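Local coordinates for protein laccase (Uncultured bacterium, PDB 4F7K) that probably couples the one-electron oxidation of phenolic substrates to the reduction of dioxygen to water, as a laccase of the multicopper oxidase family, at residues A[6-11]-A[51-56]; A[199-204]-A[233-238]; A[348-353]-A[378-383]. All blocks are in the same frame, centred on the assembly; numbering follows the deposited sequence.

Interaction 1. Residues A[6-11]-A[51-56]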
ATOM      1  N   LEU A   6      -7.353 -11.280 -14.371  1.00 39.20           N
ATOM      2  CA  LEU A   6      -6.687 -11.309 -13.084  1.00 35.65           C
ATOM      3  C   LEU A   6      -7.245 -12.502 -12.313  1.00 34.68           C
ATOM      4  O   LEU A   6      -8.365 -12.441 -11.775  1.00 33.86           O
ATOM      5  CB  LEU A   6      -6.932 -10.012 -12.322  1.00 34.59           C
ATOM      6  CG  LEU A   6      -6.241  -9.837 -10.981  1.00 34.10           C
ATOM      7  CD1 LEU A   6      -4.686  -9.822 -11.100  1.00 30.15           C
ATOM      8  CD2 LEU A   6      -6.744  -8.571 -10.326  1.00 32.08           C
ATOM      9  N   VAL A   7      -6.488 -13.601 -12.308  1.00 32.22           N
ATOM     10  CA  VAL A   7      -7.012 -14.845 -11.782  1.00 31.26           C
ATOM     11  C   VAL A   7      -6.459 -15.104 -10.405  1.00 29.46           C
ATOM     12  O   VAL A   7      -5.265 -15.318 -10.270  1.00 29.00           O
ATOM     13  CB  VAL A   7      -6.712 -16.062 -12.696  1.00 32.48           C
ATOM     14  CG1 VAL A   7      -7.557 -17.255 -12.255  1.00 30.86           C
ATOM     15  CG2 VAL A   7      -6.996 -15.725 -14.207  1.00 33.10           C
ATOM     16  N   ALA A   8      -7.317 -15.039  -9.391  1.00 27.59           N
ATOM     17  CA  ALA A   8      -6.938 -15.439  -8.033  1.00 27.47           C
ATOM     18  C   ALA A   8      -6.869 -16.988  -8.014  1.00 27.78           C
ATOM     19  O   ALA A   8      -7.857 -17.656  -8.345  1.00 29.41           O
ATOM     20  CB  ALA A   8      -7.940 -14.877  -6.994  1.00 26.92           C
ATOM     21  N   GLN A   9      -5.692 -17.554  -7.741  1.00 26.63           N
ATOM     22  CA  GLN A   9      -5.516 -19.020  -7.799  1.00 27.57           C
ATOM     23  C   GLN A   9      -4.410 -19.553  -6.883  1.00 26.15           C
ATOM     24  O   GLN A   9      -3.577 -18.789  -6.420  1.00 24.82           O
ATOM     25  CB  GLN A   9      -5.218 -19.481  -9.242  1.00 28.01           C
ATOM     26  CG  GLN A   9      -4.028 -18.678  -9.840  1.00 31.78           C
ATOM     27  CD  GLN A   9      -3.832 -18.898 -11.290  1.00 34.00           C
ATOM     28  OE1 GLN A   9      -4.585 -19.652 -11.945  1.00 39.79           O
ATOM     29  NE2 GLN A   9      -2.817 -18.270 -11.822  1.00 29.44           N
ATOM     30  N   PRO A  10      -4.372 -20.896  -6.662  1.00 26.83           N
ATOM     31  CA  PRO A  10      -3.202 -21.430  -5.946  1.00 26.60           C
ATOM     32  C   PRO A  10      -1.932 -21.209  -6.766  1.00 26.23           C
ATOM     33  O   PRO A  10      -1.938 -21.362  -7.976  1.00 27.70           O
ATOM     34  CB  PRO A  10      -3.485 -22.931  -5.824  1.00 27.54           C
ATOM     35  CG  PRO A  10      -5.050 -23.032  -5.977  1.00 29.19           C
ATOM     36  CD  PRO A  10      -5.382 -21.920  -6.977  1.00 27.03           C
ATOM     37  N   VAL A  11      -0.837 -20.894  -6.105  1.00 24.97           N
ATOM     38  CA  VAL A  11       0.404 -20.616  -6.787  1.00 25.00           C
ATOM     39  C   VAL A  11       1.504 -21.030  -5.832  1.00 26.56           C
ATOM     40  O   VAL A  11       1.220 -21.437  -4.697  1.00 25.95           O
ATOM     41  CB  VAL A  11       0.529 -19.085  -7.000  1.00 24.39           C
ATOM     42  CG1 VAL A  11      -0.703 -18.553  -7.817  1.00 21.78           C
ATOM     43  CG2 VAL A  11       0.678 -18.375  -5.594  1.00 20.11           C
ATOM     44  N   ASN A  51     -12.278 -15.876 -10.019  1.00 34.99           N
ATOM     45  CA  ASN A  51     -12.099 -16.522  -8.711  1.00 34.86           C
ATOM     46  C   ASN A  51     -11.810 -18.030  -8.825  1.00 35.14           C
ATOM     47  O   ASN A  51     -12.734 -18.835  -9.025  1.00 36.34           O
ATOM     48  CB  ASN A  51     -13.343 -16.251  -7.861  1.00 34.75           C
ATOM     49  CG  ASN A  51     -13.234 -16.791  -6.446  1.00 35.96           C
ATOM     50  OD1 ASN A  51     -12.390 -17.638  -6.138  1.00 34.34           O
ATOM     51  ND2 ASN A  51     -14.129 -16.324  -5.576  1.00 36.14           N
ATOM     52  N   GLN A  52     -10.533 -18.411  -8.731  1.00 34.20           N
ATOM     53  CA  GLN A  52     -10.158 -19.846  -8.687  1.00 35.16           C
ATOM     54  C   GLN A  52      -9.601 -20.250  -7.314  1.00 34.83           C
ATOM     55  O   GLN A  52      -8.670 -21.051  -7.230  1.00 34.58           O
ATOM     56  CB  GLN A  52      -9.134 -20.221  -9.773  1.00 34.10           C
ATOM     57  CG  GLN A  52      -9.581 -19.912 -11.202  1.00 36.05           C
ATOM     58  CD  GLN A  52      -8.618 -20.450 -12.265  1.00 38.07           C
ATOM     59  OE1 GLN A  52      -7.460 -20.795 -11.979  1.00 38.15           O
ATOM     60  NE2 GLN A  52      -9.092 -20.519 -13.497  1.00 40.46           N
ATOM     61  N   ILE A  53     -10.153 -19.703  -6.238  1.00 34.75           N
ATOM     62  CA  ILE A  53      -9.586 -19.995  -4.927  1.00 35.02           C
ATOM     63  C   ILE A  53     -10.509 -20.796  -4.023  1.00 37.45           C
ATOM     64  O   ILE A  53     -10.137 -21.102  -2.878  1.00 37.56           O
ATOM     65  CB  ILE A  53      -9.078 -18.724  -4.172  1.00 34.41           C
ATOM     66  CG1 ILE A  53     -10.250 -17.841  -3.731  1.00 33.56           C
ATOM     67  CG2 ILE A  53      -8.006 -17.986  -4.997  1.00 29.84           C
ATOM     68  CD1 ILE A  53      -9.865 -16.670  -2.853  1.00 34.47           C
ATOM     69  N   GLY A  54     -11.699 -21.128  -4.525  1.00 38.75           N
ATOM     70  CA  GLY A  54     -12.582 -22.047  -3.827  1.00 40.73           C
ATOM     71  C   GLY A  54     -13.461 -21.378  -2.784  1.00 41.69           C
ATOM     72  O   GLY A  54     -14.243 -22.057  -2.126  1.00 42.79           O
ATOM     73  N   GLU A  55     -13.361 -20.053  -2.641  1.00 40.24           N
ATOM     74  CA  GLU A  55     -14.201 -19.342  -1.680  1.00 41.29           C
ATOM     75  C   GLU A  55     -14.546 -17.942  -2.187  1.00 40.12           C
ATOM     76  O   GLU A  55     -13.936 -17.486  -3.121  1.00 38.98           O
ATOM     77  CB  GLU A  55     -13.546 -19.316  -0.276  1.00 41.43           C
ATOM     78  CG  GLU A  55     -12.171 -18.738  -0.240  1.00 42.11           C
ATOM     79  CD  GLU A  55     -11.469 -18.916   1.094  1.00 48.09           C
ATOM     80  OE1 GLU A  55     -11.154 -17.883   1.730  1.00 48.87           O
ATOM     81  OE2 GLU A  55     -11.215 -20.078   1.511  1.00 51.25           O
ATOM     82  N   GLY A  56     -15.580 -17.322  -1.612  1.00 41.09           N
ATOM     83  CA  GLY A  56     -16.010 -15.967  -1.934  1.00 40.79           C
ATOM     84  C   GLY A  56     -14.814 -15.023  -1.948  1.00 39.34           C
ATOM     85  O   GLY A  56     -13.878 -15.202  -1.177  1.00 38.25           O
TER
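I53 lays its CG2 methyl over the backbone of A8, 3.4 Å from the carbonyl O of A8 and 3.7 Å from A8 CB. That carbonyl is also taken by the chain one residue earlier: Q52 N donates to A8 O over 2.8 Å, close to straight ahead of the C=O but with a bent N-H angle of 137°. The side chain of Q52, its CG anti to the carbonyl carbon (chi1 -57°), runs back across V7, and V7 CG1 rests 3.5 Å from Q52 CG. Further along 6-11, P10 CD comes within 3.4 Å of Q52 O. The bond to A8 marks the last step of the parallel pairing between strand 4-13 and strand 44-51, neighbours in one sheet of the first cupredoxin-type domain; A8 and N51 form the bridge and put their side chains on the same face. Beyond N51 the chain turns away, and N51 shapes the turn. N51 OD1 accepts from I53 N at 3.0 Å, nearly straight at 167°, an Asx turn, which holds I53 N in place just after the strand ends. From the other end of the amide, N51 ND2 reaches E55 O at 2.7 Å, almost in the amide plane, and it also meets V81 O. The buried amide is thus gripped at both ends. L26 of strand 23-28 packs on I53, and F28 of the same strand on A8.

Interaction 2. Residues A[199-204]-A[233-238]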
ATOM      1  N   VAL A 199      11.994   1.800   7.682  1.00 38.00           N
ATOM      2  CA  VAL A 199      12.827   1.382   6.570  1.00 37.09           C
ATOM      3  C   VAL A 199      13.963   2.367   6.352  1.00 39.00           C
ATOM      4  O   VAL A 199      13.724   3.515   5.971  1.00 38.50           O
ATOM      5  CB  VAL A 199      12.049   1.248   5.253  1.00 36.05           C
ATOM      6  CG1 VAL A 199      12.967   0.666   4.176  1.00 34.21           C
ATOM      7  CG2 VAL A 199      10.790   0.360   5.444  1.00 33.37           C
ATOM      8  N   GLU A 200      15.186   1.894   6.565  1.00 39.23           N
ATOM      9  CA  GLU A 200      16.389   2.677   6.254  1.00 42.54           C
ATOM     10  C   GLU A 200      16.943   2.293   4.884  1.00 42.56           C
ATOM     11  O   GLU A 200      17.148   1.103   4.587  1.00 41.18           O
ATOM     12  CB  GLU A 200      17.454   2.474   7.315  1.00 43.17           C
ATOM     13  CG  GLU A 200      17.153   3.160   8.619  1.00 48.56           C
ATOM     14  CD  GLU A 200      16.947   4.684   8.486  0.80 54.78           C
ATOM     15  OE1 GLU A 200      17.605   5.327   7.629  0.80 57.88           O
ATOM     16  OE2 GLU A 200      16.123   5.243   9.253  0.80 56.47           O
ATOM     17  N   LEU A 201      17.150   3.295   4.038  1.00 43.57           N
ATOM     18  CA  LEU A 201      17.801   3.059   2.751  1.00 44.66           C
ATOM     19  C   LEU A 201      19.286   3.163   2.874  1.00 46.54           C
ATOM     20  O   LEU A 201      19.779   4.088   3.490  1.00 49.21           O
ATOM     21  CB  LEU A 201      17.334   4.051   1.712  1.00 45.25           C
ATOM     22  CG  LEU A 201      16.234   3.556   0.801  1.00 45.32           C
ATOM     23  CD1 LEU A 201      15.044   3.167   1.582  1.00 44.15           C
ATOM     24  CD2 LEU A 201      15.898   4.686  -0.118  1.00 49.01           C
ATOM     25  N   GLU A 202      20.012   2.226   2.278  1.00 47.01           N
ATOM     26  CA  GLU A 202      21.480   2.339   2.200  1.00 49.20           C
ATOM     27  C   GLU A 202      21.983   2.308   0.768  1.00 49.53           C
ATOM     28  O   GLU A 202      21.342   1.716  -0.096  1.00 47.61           O
ATOM     29  CB  GLU A 202      22.145   1.252   3.031  1.00 49.96           C
ATOM     30  CG  GLU A 202      21.868   1.431   4.521  1.00 52.57           C
ATOM     31  CD  GLU A 202      22.547   0.408   5.377  1.00 56.88           C
ATOM     32  OE1 GLU A 202      23.315  -0.429   4.850  1.00 61.04           O
ATOM     33  OE2 GLU A 202      22.305   0.447   6.597  1.00 60.73           O
ATOM     34  N   GLY A 203      23.108   2.994   0.520  1.00 52.16           N
ATOM     35  CA  GLY A 203      23.761   3.010  -0.800  1.00 52.74           C
ATOM     36  C   GLY A 203      23.179   3.974  -1.813  1.00 52.42           C
ATOM     37  O   GLY A 203      23.579   3.976  -2.968  1.00 53.87           O
ATOM     38  N   VAL A 204      22.225   4.791  -1.388  1.00 51.52           N
ATOM     39  CA  VAL A 204      21.612   5.755  -2.283  1.00 52.18           C
ATOM     40  C   VAL A 204      21.451   7.078  -1.574  1.00 53.82           C
ATOM     41  O   VAL A 204      21.443   7.135  -0.341  1.00 53.93           O
ATOM     42  CB  VAL A 204      20.202   5.331  -2.810  1.00 49.67           C
ATOM     43  CG1 VAL A 204      20.287   4.095  -3.675  1.00 48.92           C
ATOM     44  CG2 VAL A 204      19.225   5.153  -1.662  1.00 47.65           C
ATOM     45  N   ALA A 233       5.647   4.839   0.108  1.00 33.50           N
ATOM     46  CA  ALA A 233       6.435   6.038  -0.065  1.00 35.79           C
ATOM     47  C   ALA A 233       7.217   5.901  -1.359  1.00 36.33           C
ATOM     48  O   ALA A 233       7.786   4.852  -1.608  1.00 35.22           O
ATOM     49  CB  ALA A 233       7.360   6.297   1.101  1.00 34.74           C
ATOM     50  N   ASP A 234       7.214   6.952  -2.180  1.00 37.52           N
ATOM     51  CA  ASP A 234       8.069   7.001  -3.375  1.00 39.17           C
ATOM     52  C   ASP A 234       9.399   7.706  -3.058  1.00 40.19           C
ATOM     53  O   ASP A 234       9.423   8.759  -2.455  1.00 42.05           O
ATOM     54  CB  ASP A 234       7.366   7.743  -4.536  1.00 40.21           C
ATOM     55  CG  ASP A 234       6.524   6.825  -5.414  1.00 41.32           C
ATOM     56  OD1 ASP A 234       6.144   5.704  -4.976  1.00 42.31           O
ATOM     57  OD2 ASP A 234       6.245   7.212  -6.572  1.00 42.53           O
ATOM     58  N   ILE A 235      10.502   7.125  -3.496  1.00 40.06           N
ATOM     59  CA  ILE A 235      11.809   7.702  -3.283  1.00 41.32           C
ATOM     60  C   ILE A 235      12.526   7.855  -4.619  1.00 42.89           C
ATOM     61  O   ILE A 235      12.591   6.925  -5.423  1.00 40.51           O
ATOM     62  CB  ILE A 235      12.645   6.869  -2.299  1.00 41.20           C
ATOM     63  CG1 ILE A 235      12.175   7.165  -0.864  1.00 41.27           C
ATOM     64  CG2 ILE A 235      14.145   7.156  -2.446  1.00 42.70           C
ATOM     65  CD1 ILE A 235      12.330   6.069   0.084  1.00 41.63           C
ATOM     66  N   ILE A 236      13.044   9.059  -4.875  1.00 45.14           N
ATOM     67  CA  ILE A 236      13.960   9.163  -5.972  1.00 47.03           C
ATOM     68  C   ILE A 236      15.330   9.433  -5.379  1.00 48.79           C
ATOM     69  O   ILE A 236      15.487  10.289  -4.515  1.00 50.62           O
ATOM     70  CB  ILE A 236      13.506  10.221  -6.994  1.00 49.44           C
ATOM     71  CG1 ILE A 236      12.241   9.707  -7.705  1.00 48.20           C
ATOM     72  CG2 ILE A 236      14.624  10.520  -7.974  1.00 49.60           C
ATOM     73  CD1 ILE A 236      11.420  10.837  -8.383  1.00 51.49           C
ATOM     74  N   ALA A 237      16.318   8.690  -5.848  1.00 48.59           N
ATOM     75  CA  ALA A 237      17.646   8.799  -5.314  1.00 49.89           C
ATOM     76  C   ALA A 237      18.656   8.362  -6.356  1.00 51.33           C
ATOM     77  O   ALA A 237      18.309   7.693  -7.338  1.00 49.81           O
ATOM     78  CB  ALA A 237      17.777   7.961  -4.038  1.00 48.09           C
ATOM     79  N   ASP A 238      19.902   8.782  -6.143  1.00 54.06           N
ATOM     80  CA  ASP A 238      21.012   8.422  -7.001  1.00 55.76           C
ATOM     81  C   ASP A 238      21.793   7.319  -6.315  1.00 54.93           C
ATOM     82  O   ASP A 238      21.968   7.338  -5.082  1.00 54.18           O
ATOM     83  CB  ASP A 238      21.923   9.635  -7.221  1.00 59.56           C
ATOM     84  CG  ASP A 238      21.228  10.775  -7.979  1.00 62.24           C
ATOM     85  OD1 ASP A 238      20.632  10.527  -9.050  1.00 60.56           O
ATOM     86  OD2 ASP A 238      21.293  11.931  -7.498  1.00 65.68           O
TER
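The ends of L201 and I235 meet in a buried interior: L201 CD2 lies 3.8 Å from I235 CG2 and equally from I235 CD1, so one methyl is seated against both branches of the isoleucine. With CG1 of I235 anti to the carbonyl carbon (chi1 -78°), CG2 stands anti to the backbone N, and both CG2 and CD1 end up beside the leucine methyl. Here the backbones stand well apart, 9.7 Å between L201 CA and I235 CA, and side chains alone bridge the gap. L186, F222 and F247 also pack on L201, and L188 and L225 on I235. This is the core of a beta sandwich, the cupredoxin-type fold of multicopper oxidase domains: strand 197-202 belongs to one sheet, strand 232-239 to the other. At G203, whose phi is positive, the chain turns and crosses between sheets, and V204 starts strand 204-211 beside 232-239. The spacing closes accordingly, with V204 CA only 5.5 Å from D238 CA. V204 CB packs on A237 CB at 3.8 Å, and V204 CA makes a CA-H...O contact of 3.2 Å with D238 O. Toward solvent the contact thins out. G203 and D238 are both partly exposed, and the D238 side chain heads away from 199-204 to form a salt bridge with R183; it is D238 O that touches the other segment.

Interaction 3. Residues A[348-353]-A[378-383]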
ATOM      1  N   ARG A 348      -4.423  -1.615  23.913  1.00 45.09           N
ATOM      2  CA  ARG A 348      -2.947  -1.815  23.986  1.00 44.08           C
ATOM      3  C   ARG A 348      -2.228  -2.072  22.648  1.00 41.01           C
ATOM      4  O   ARG A 348      -0.994  -2.166  22.592  1.00 39.65           O
ATOM      5  CB  ARG A 348      -2.613  -2.934  24.969  1.00 45.68           C
ATOM      6  CG  ARG A 348      -3.046  -2.641  26.400  1.00 49.60           C
ATOM      7  CD  ARG A 348      -3.138  -3.937  27.203  1.00 55.75           C
ATOM      8  NE  ARG A 348      -1.861  -4.652  27.260  1.00 58.83           N
ATOM      9  CZ  ARG A 348      -0.789  -4.236  27.943  1.00 60.87           C
ATOM     10  NH1 ARG A 348      -0.811  -3.098  28.629  1.00 62.66           N
ATOM     11  NH2 ARG A 348       0.321  -4.958  27.940  1.00 60.26           N
ATOM     12  N   PHE A 349      -2.998  -2.136  21.565  1.00 39.29           N
ATOM     13  CA  PHE A 349      -2.441  -2.423  20.250  1.00 37.06           C
ATOM     14  C   PHE A 349      -2.709  -1.317  19.231  1.00 36.43           C
ATOM     15  O   PHE A 349      -3.829  -0.766  19.165  1.00 38.32           O
ATOM     16  CB  PHE A 349      -2.923  -3.790  19.760  1.00 36.00           C
ATOM     17  CG  PHE A 349      -2.319  -4.931  20.515  1.00 36.91           C
ATOM     18  CD1 PHE A 349      -1.199  -5.592  20.023  1.00 35.18           C
ATOM     19  CD2 PHE A 349      -2.837  -5.322  21.745  1.00 37.97           C
ATOM     20  CE1 PHE A 349      -0.619  -6.649  20.759  1.00 36.37           C
ATOM     21  CE2 PHE A 349      -2.254  -6.381  22.477  1.00 37.80           C
ATOM     22  CZ  PHE A 349      -1.159  -7.031  21.976  1.00 34.67           C
ATOM     23  N   PRO A 350      -1.685  -0.970  18.446  1.00 34.84           N
ATOM     24  CA  PRO A 350      -1.831  -0.004  17.334  1.00 34.61           C
ATOM     25  C   PRO A 350      -2.842  -0.523  16.309  1.00 33.54           C
ATOM     26  O   PRO A 350      -2.928  -1.740  16.114  1.00 32.39           O
ATOM     27  CB  PRO A 350      -0.431   0.027  16.711  1.00 32.53           C
ATOM     28  CG  PRO A 350       0.210  -1.286  17.175  1.00 32.54           C
ATOM     29  CD  PRO A 350      -0.315  -1.510  18.531  1.00 34.16           C
ATOM     30  N   HIS A 351      -3.614   0.384  15.715  1.00 32.67           N
ATOM     31  CA  HIS A 351      -4.583   0.036  14.704  1.00 33.00           C
ATOM     32  C   HIS A 351      -4.215   0.714  13.413  1.00 32.62           C
ATOM     33  O   HIS A 351      -3.843   1.888  13.428  1.00 33.08           O
ATOM     34  CB  HIS A 351      -5.980   0.541  15.064  1.00 35.13           C
ATOM     35  CG  HIS A 351      -6.692  -0.287  16.078  1.00 37.34           C
ATOM     36  ND1 HIS A 351      -6.180  -0.518  17.339  1.00 40.59           N
ATOM     37  CD2 HIS A 351      -7.886  -0.925  16.030  1.00 38.69           C
ATOM     38  CE1 HIS A 351      -7.024  -1.273  18.025  1.00 41.88           C
ATOM     39  NE2 HIS A 351      -8.073  -1.525  17.259  1.00 42.90           N
ATOM     40  N   GLY A 352      -4.302  -0.029  12.310  1.00 31.24           N
ATOM     41  CA  GLY A 352      -4.170   0.532  10.988  1.00 31.67           C
ATOM     42  C   GLY A 352      -5.533   1.025  10.514  1.00 32.62           C
ATOM     43  O   GLY A 352      -6.537   0.332  10.665  1.00 34.72           O
ATOM     44  N   ILE A 353      -5.593   2.206   9.957  1.00 32.95           N
ATOM     45  CA  ILE A 353      -6.894   2.792   9.574  1.00 34.49           C
ATOM     46  C   ILE A 353      -6.903   3.137   8.106  1.00 34.27           C
ATOM     47  O   ILE A 353      -6.097   3.939   7.667  1.00 34.42           O
ATOM     48  CB  ILE A 353      -7.120   4.110  10.345  1.00 36.04           C
ATOM     49  CG1 ILE A 353      -6.911   3.876  11.859  1.00 38.88           C
ATOM     50  CG2 ILE A 353      -8.479   4.774   9.985  1.00 35.73           C
ATOM     51  CD1 ILE A 353      -8.198   3.462  12.640  1.00 42.32           C
ATOM     52  N   VAL A 378      -2.723   4.561  14.154  1.00 39.16           N
ATOM     53  CA  VAL A 378      -2.939   5.167  15.465  1.00 40.85           C
ATOM     54  C   VAL A 378      -2.426   4.233  16.535  1.00 40.92           C
ATOM     55  O   VAL A 378      -3.008   3.174  16.794  1.00 38.98           O
ATOM     56  CB  VAL A 378      -4.413   5.496  15.728  1.00 42.42           C
ATOM     57  CG1 VAL A 378      -4.578   6.195  17.090  1.00 43.20           C
ATOM     58  CG2 VAL A 378      -4.967   6.383  14.607  1.00 43.46           C
ATOM     59  N   ASP A 379      -1.326   4.638  17.159  1.00 42.45           N
ATOM     60  CA  ASP A 379      -0.732   3.823  18.186  1.00 43.75           C
ATOM     61  C   ASP A 379      -1.618   3.663  19.406  1.00 44.25           C
ATOM     62  O   ASP A 379      -2.577   4.419  19.608  1.00 45.39           O
ATOM     63  CB  ASP A 379       0.663   4.311  18.559  1.00 45.31           C
ATOM     64  CG  ASP A 379       1.650   3.148  18.734  1.00 48.71           C
ATOM     65  OD1 ASP A 379       1.373   2.189  19.527  1.00 48.39           O
ATOM     66  OD2 ASP A 379       2.699   3.195  18.042  1.00 52.68           O
ATOM     67  N   ALA A 380      -1.313   2.629  20.186  1.00 44.02           N
ATOM     68  CA  ALA A 380      -2.054   2.259  21.393  1.00 44.41           C
ATOM     69  C   ALA A 380      -2.110   3.415  22.368  1.00 46.69           C
ATOM     70  O   ALA A 380      -1.100   4.066  22.614  1.00 46.88           O
ATOM     71  CB  ALA A 380      -1.372   1.079  22.055  1.00 44.12           C
ATOM     72  N   GLY A 381      -3.288   3.655  22.939  1.00 48.09           N
ATOM     73  CA  GLY A 381      -3.487   4.762  23.883  1.00 50.86           C
ATOM     74  C   GLY A 381      -3.347   6.146  23.275  1.00 51.52           C
ATOM     75  O   GLY A 381      -3.196   7.132  23.993  1.00 54.17           O
ATOM     76  N   GLU A 382      -3.385   6.239  21.952  1.00 50.62           N
ATOM     77  CA  GLU A 382      -3.218   7.537  21.302  1.00 51.63           C
ATOM     78  C   GLU A 382      -4.471   7.993  20.559  1.00 51.18           C
ATOM     79  O   GLU A 382      -5.352   7.189  20.245  1.00 49.39           O
ATOM     80  CB  GLU A 382      -1.961   7.568  20.421  1.00 50.80           C
ATOM     81  CG  GLU A 382      -0.664   7.575  21.244  1.00 54.61           C
ATOM     82  CD  GLU A 382       0.640   7.750  20.423  1.00 58.52           C
ATOM     83  OE1 GLU A 382       0.620   7.797  19.166  1.00 55.30           O
ATOM     84  OE2 GLU A 382       1.706   7.846  21.070  1.00 62.24           O
ATOM     85  N   THR A 383      -4.562   9.301  20.345  1.00 52.83           N
ATOM     86  CA  THR A 383      -5.634   9.896  19.556  1.00 53.31           C
ATOM     87  C   THR A 383      -5.011  10.616  18.375  1.00 53.66           C
ATOM     88  O   THR A 383      -4.038  11.335  18.546  1.00 55.24           O
ATOM     89  CB  THR A 383      -6.443  10.885  20.406  1.00 56.14           C
ATOM     90  OG1 THR A 383      -7.260  10.145  21.320  1.00 56.48           O
ATOM     91  CG2 THR A 383      -7.338  11.764  19.546  1.00 56.44           C
TER
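V378 holds CG1 anti to its own nitrogen (chi1 -177°), which swings CG2 round beside that nitrogen and toward I353, whose CG1 it meets obliquely at 4.2 Å. D379 is less relaxed: its chi1 of -138° falls away from the staggered positions, yet it carries the carboxylate back along the ring of P350. From there D379 OD1 lies 4.0 Å from P350 CB and accepts from A380 N at 2.8 Å on its anti lone pair. With an alanine in place of D379 that oxygen is gone, and A380 N would probably lose its side-chain mate while the flank of P350 became more bare. The backbones are joined by an antiparallel hydrogen-bonded pair between H351 and V378. V378 N gives to H351 O at 3.0 Å, nearly straight at 171°, and H351 N returns the bond to V378 O at 3.1 Å. These bonds tie strand 351-355 to the edge strand 375-378 in the third cupredoxin-type domain. An H-x-x-H-x-H pattern starts at H351; in multicopper oxidases such a pattern usually supplies copper ligands, which can only be inferred here. M402 and L296 pack on H351. The imidazole itself turns from 378-383: H351 ND1 donates to F349 O at 3.0 Å, with that oxygen near the ring plane but the nitrogen above the carbonyl plane. N345 ND2 bonds both F349 O and V378 O. D379 to E382 form a type II turn with G381 at positive phi, and the methyl of A380 presses on the R348 carbonyl, A380 CB 3.3 Å from R348 O.

In the fold
From the N terminus, interaction 1 comes first: it joins strand 4-13 to the loop that leaves strand 44-51, closing a loop of 39 residues. Interaction 2 follows in the second cupredoxin-type domain, closing 28 residues between 199-204 and 233-238, and sets one sheet of a sandwich against the other. Interaction 3, in the third, closes the shortest loop, 24 residues, and pairs strand 351-355 with the edge strand 375-378. None nests in or crosses another; the three run in series. Interactions 1 and 2 lie on opposite sides of the chain's centre, with centres 35 Å apart. Interactions 2 and 3 approach most closely, about 14 Å between nearest atoms, still without touching.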